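Local coordinates for ATP phosphoribosyltransferase regulatory subunit (PDB 3OD1), which is probably required for the first step of histidine biosynthesis, as the regulatory partner of the ATP phosphoribosyltransferase HisG, and may allow feedback control by histidine, at residues W23-M34 with V318-N328. Residues are numbered along the deposited sequence; the frame is centred on the assembly and turned at random.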
# COMPACT_ATOMS: atom_id res chain seq x y z
N TRP B 23 9.30 -12.05 3.99
CA TRP B 23 8.78 -11.10 4.95
C TRP B 23 7.45 -10.52 4.46
O TRP B 23 6.52 -10.28 5.23
CB TRP B 23 9.79 -9.98 5.20
CG TRP B 23 9.57 -9.26 6.51
CD1 TRP B 23 10.17 -9.54 7.70
CD2 TRP B 23 8.69 -8.15 6.76
NE1 TRP B 23 9.73 -8.68 8.68
CE2 TRP B 23 8.82 -7.81 8.13
CE3 TRP B 23 7.82 -7.40 5.97
CZ2 TRP B 23 8.10 -6.77 8.72
CZ3 TRP B 23 7.10 -6.36 6.56
CH2 TRP B 23 7.25 -6.06 7.91
N TYR B 24 7.38 -10.25 3.16
CA TYR B 24 6.14 -9.72 2.60
C TYR B 24 4.96 -10.65 2.84
O TYR B 24 3.90 -10.20 3.27
CB TYR B 24 6.27 -9.47 1.08
CG TYR B 24 5.00 -8.85 0.53
CD1 TYR B 24 4.89 -7.47 0.38
CD2 TYR B 24 3.91 -9.64 0.21
CE1 TYR B 24 3.74 -6.91 -0.11
CE2 TYR B 24 2.74 -9.07 -0.28
CZ TYR B 24 2.66 -7.71 -0.43
OH TYR B 24 1.51 -7.14 -0.91
N LYS B 25 5.14 -11.94 2.55
CA LYS B 25 4.05 -12.91 2.69
C LYS B 25 3.58 -12.99 4.13
O LYS B 25 2.38 -13.07 4.39
CB LYS B 25 4.47 -14.31 2.25
CG LYS B 25 4.83 -14.46 0.77
CD LYS B 25 4.95 -15.95 0.38
CE LYS B 25 5.63 -16.14 -0.99
NZ LYS B 25 7.13 -16.10 -0.92
N THR B 26 4.53 -13.02 5.06
CA THR B 26 4.22 -13.09 6.49
C THR B 26 3.42 -11.88 6.95
O THR B 26 2.41 -12.02 7.63
CB THR B 26 5.50 -13.19 7.33
OG1 THR B 26 6.21 -14.36 6.93
CG2 THR B 26 5.16 -13.30 8.83
N LYS B 27 3.88 -10.70 6.57
CA LYS B 27 3.23 -9.46 6.95
C LYS B 27 1.84 -9.39 6.33
O LYS B 27 0.87 -8.99 6.98
CB LYS B 27 4.08 -8.26 6.54
CG LYS B 27 3.36 -6.95 6.55
CD LYS B 27 3.55 -6.22 5.23
CE LYS B 27 2.22 -6.03 4.51
NZ LYS B 27 2.35 -5.15 3.30
N LYS B 28 1.74 -9.81 5.07
CA LYS B 28 0.46 -9.77 4.38
C LYS B 28 -0.57 -10.65 5.07
O LYS B 28 -1.70 -10.21 5.32
CB LYS B 28 0.58 -10.17 2.92
CG LYS B 28 -0.76 -10.17 2.19
CD LYS B 28 -0.58 -10.61 0.75
CE LYS B 28 -1.83 -11.27 0.19
NZ LYS B 28 -2.99 -10.34 0.25
N ASN B 29 -0.20 -11.89 5.39
CA ASN B 29 -1.13 -12.78 6.08
C ASN B 29 -1.63 -12.15 7.38
O ASN B 29 -2.83 -12.15 7.67
CB ASN B 29 -0.50 -14.14 6.40
CG ASN B 29 -1.38 -14.98 7.32
OD1 ASN B 29 -2.53 -15.29 6.98
ND2 ASN B 29 -0.86 -15.33 8.49
N ILE B 30 -0.69 -11.61 8.17
CA ILE B 30 -1.04 -10.94 9.42
C ILE B 30 -2.04 -9.80 9.20
O ILE B 30 -3.09 -9.75 9.84
CB ILE B 30 0.22 -10.47 10.19
CG1 ILE B 30 0.96 -11.69 10.74
CG2 ILE B 30 -0.13 -9.49 11.31
CD1 ILE B 30 2.34 -11.39 11.29
N CYS B 31 -1.74 -8.90 8.27
CA CYS B 31 -2.62 -7.75 8.01
C CYS B 31 -3.99 -8.16 7.49
O CYS B 31 -5.00 -7.58 7.88
CB CYS B 31 -1.97 -6.78 7.02
SG CYS B 31 -0.49 -6.03 7.67
N ASP B 32 -4.01 -9.16 6.61
CA ASP B 32 -5.26 -9.67 6.07
C ASP B 32 -6.17 -10.25 7.16
O ASP B 32 -7.38 -10.07 7.12
CB ASP B 32 -5.01 -10.71 4.99
CG ASP B 32 -4.48 -10.11 3.69
OD1 ASP B 32 -4.33 -8.86 3.59
OD2 ASP B 32 -4.21 -10.89 2.78
N GLN B 33 -5.58 -10.92 8.13
CA GLN B 33 -6.36 -11.41 9.27
C GLN B 33 -6.96 -10.25 10.07
O GLN B 33 -8.13 -10.28 10.44
CB GLN B 33 -5.51 -12.32 10.15
CG GLN B 33 -5.14 -13.63 9.46
CD GLN B 33 -6.37 -14.46 9.13
OE1 GLN B 33 -7.31 -14.53 9.92
NE2 GLN B 33 -6.37 -15.09 7.95
N MSE B 34 -6.16 -9.22 10.32
CA MSE B 34 -6.66 -8.08 11.06
C MSE B 34 -7.73 -7.30 10.30
O MSE B 34 -8.74 -6.90 10.89
CB MSE B 34 -5.53 -7.15 11.51
CG MSE B 34 -4.53 -7.84 12.45
SE MSE B 34 -3.29 -6.60 13.24
CE MSE B 34 -4.56 -5.56 14.31
N VAL B 318 -1.90 0.14 14.89
CA VAL B 318 -1.00 -0.98 15.12
C VAL B 318 0.24 -0.83 14.23
O VAL B 318 0.10 -0.63 13.03
CB VAL B 318 -1.68 -2.31 14.76
CG1 VAL B 318 -0.72 -3.49 15.00
CG2 VAL B 318 -2.98 -2.47 15.57
N ARG B 319 1.42 -0.93 14.83
CA ARG B 319 2.69 -0.94 14.09
C ARG B 319 2.96 -2.33 13.55
O ARG B 319 3.30 -3.23 14.31
CB ARG B 319 3.86 -0.54 15.00
CG ARG B 319 4.05 0.95 15.16
CD ARG B 319 4.67 1.54 13.91
NE ARG B 319 5.92 0.89 13.51
CZ ARG B 319 7.14 1.33 13.84
NH1 ARG B 319 8.21 0.67 13.43
NH2 ARG B 319 7.29 2.42 14.58
N ILE B 320 2.80 -2.50 12.24
CA ILE B 320 2.81 -3.82 11.62
C ILE B 320 4.17 -4.51 11.76
O ILE B 320 4.26 -5.69 12.06
CB ILE B 320 2.42 -3.75 10.13
CG1 ILE B 320 1.01 -3.20 9.98
CG2 ILE B 320 2.54 -5.12 9.48
CD1 ILE B 320 -0.03 -4.06 10.61
N ASP B 321 5.24 -3.76 11.53
CA ASP B 321 6.56 -4.36 11.59
C ASP B 321 6.88 -4.85 13.01
O ASP B 321 7.48 -5.91 13.18
CB ASP B 321 7.65 -3.42 11.02
CG ASP B 321 7.56 -1.99 11.55
OD1 ASP B 321 8.49 -1.21 11.25
OD2 ASP B 321 6.58 -1.65 12.26
N LEU B 322 6.44 -4.11 14.02
CA LEU B 322 6.64 -4.52 15.39
C LEU B 322 5.80 -5.75 15.69
O LEU B 322 6.22 -6.63 16.45
CB LEU B 322 6.27 -3.38 16.35
CG LEU B 322 7.17 -2.13 16.31
CD1 LEU B 322 6.70 -1.03 17.27
CD2 LEU B 322 8.63 -2.50 16.60
N LEU B 323 4.61 -5.82 15.11
CA LEU B 323 3.74 -6.96 15.34
C LEU B 323 4.32 -8.24 14.70
O LEU B 323 4.33 -9.30 15.31
CB LEU B 323 2.32 -6.69 14.82
CG LEU B 323 1.32 -7.85 14.90
CD1 LEU B 323 1.23 -8.39 16.34
CD2 LEU B 323 -0.06 -7.42 14.36
N VAL B 324 4.82 -8.11 13.48
CA VAL B 324 5.45 -9.25 12.81
C VAL B 324 6.63 -9.80 13.63
O VAL B 324 6.73 -11.01 13.86
CB VAL B 324 5.90 -8.91 11.37
CG1 VAL B 324 6.63 -10.11 10.72
CG2 VAL B 324 4.71 -8.50 10.50
N GLU B 325 7.51 -8.91 14.09
CA GLU B 325 8.58 -9.28 15.03
C GLU B 325 8.05 -10.07 16.22
O GLU B 325 8.59 -11.12 16.58
CB GLU B 325 9.25 -8.03 15.59
CG GLU B 325 10.30 -7.36 14.74
CD GLU B 325 10.87 -6.12 15.43
OE1 GLU B 325 11.20 -5.14 14.73
OE2 GLU B 325 10.96 -6.11 16.68
N ALA B 326 7.00 -9.54 16.85
CA ALA B 326 6.45 -10.12 18.08
C ALA B 326 5.88 -11.52 17.89
O ALA B 326 5.79 -12.30 18.84
CB ALA B 326 5.39 -9.19 18.66
N LEU B 327 5.50 -11.85 16.65
CA LEU B 327 4.82 -13.10 16.34
C LEU B 327 5.75 -14.26 15.92
O LEU B 327 5.33 -15.41 15.93
CB LEU B 327 3.77 -12.86 15.25
CG LEU B 327 2.44 -12.27 15.73
CD1 LEU B 327 1.57 -11.85 14.55
CD2 LEU B 327 1.73 -13.29 16.57
N ASN B 328 7.00 -13.96 15.56
CA ASN B 328 7.88 -15.01 15.05
C ASN B 328 9.37 -14.65 15.09
O ASN B 328 9.74 -13.48 15.00
CB ASN B 328 7.47 -15.41 13.63
CG ASN B 328 7.33 -14.21 12.69
OD1 ASN B 328 8.33 -13.59 12.31
ND2 ASN B 328 6.10 -13.88 12.32
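Asp321, whose CA and CB lie against the indole of Trp23, turns its carboxylate the other way, where OD2 takes a hydrogen bond of 2.9 Å from Arg319 NE and weak ones from Arg319 NH1 and Leu322 N. Arg319 NH1 also meets Asp321 OD1 at 2.9 Å, a side-on grip that should hold the carboxylate firmly. With Asp321 CG between the backbone N and the carbonyl carbon (chi1 48°), the carboxylate is turned from the indole to Arg319. Asp321 CB lies at the rim of the six-membered ring, 4.1 Å from Trp23 CZ2; ring and carboxylate planes stand 89° apart.

No hydrogen bond joins the two segments, and apolar packing does the work. Val324 is a knob among Trp23, Thr26, Lys27 and Ile30: its CG1 stands 3.7 Å above the indole plane, displaced toward the rim, and its CG2 turns to Ile30 CD1. A short beta-branched residue suits a place where Lys27 and Val324 bring their CA atoms within 6.3 Å.

In this class-II synthetase-like fold, strand 313-319 of the large mixed sheet leads straight into helix 320-327, whose axis makes 103° with that of segment 23-34 of helix 21-40. Ile30 and Leu327 meet tip to tip, Ile30 CD1 a tight 3.4 Å from Leu327 CD1. Ile30 CG2 packs on Leu323 CD2. That same Leu323 methyl touches the selenium of selenomethionine Met34 at 3.5 Å; the long, flexible chain, bent at chi3, carries CE on to Val318 CG2. Cys31, small enough for a close-packed site, sets SG against CG2 and CD1 of Ile320. Lys27 lends only its aliphatic part, CG lying 3.6 Å from Ile320 CG2, and sends NZ away to salt bridges with Glu127 and with Glu47 of the second subunit.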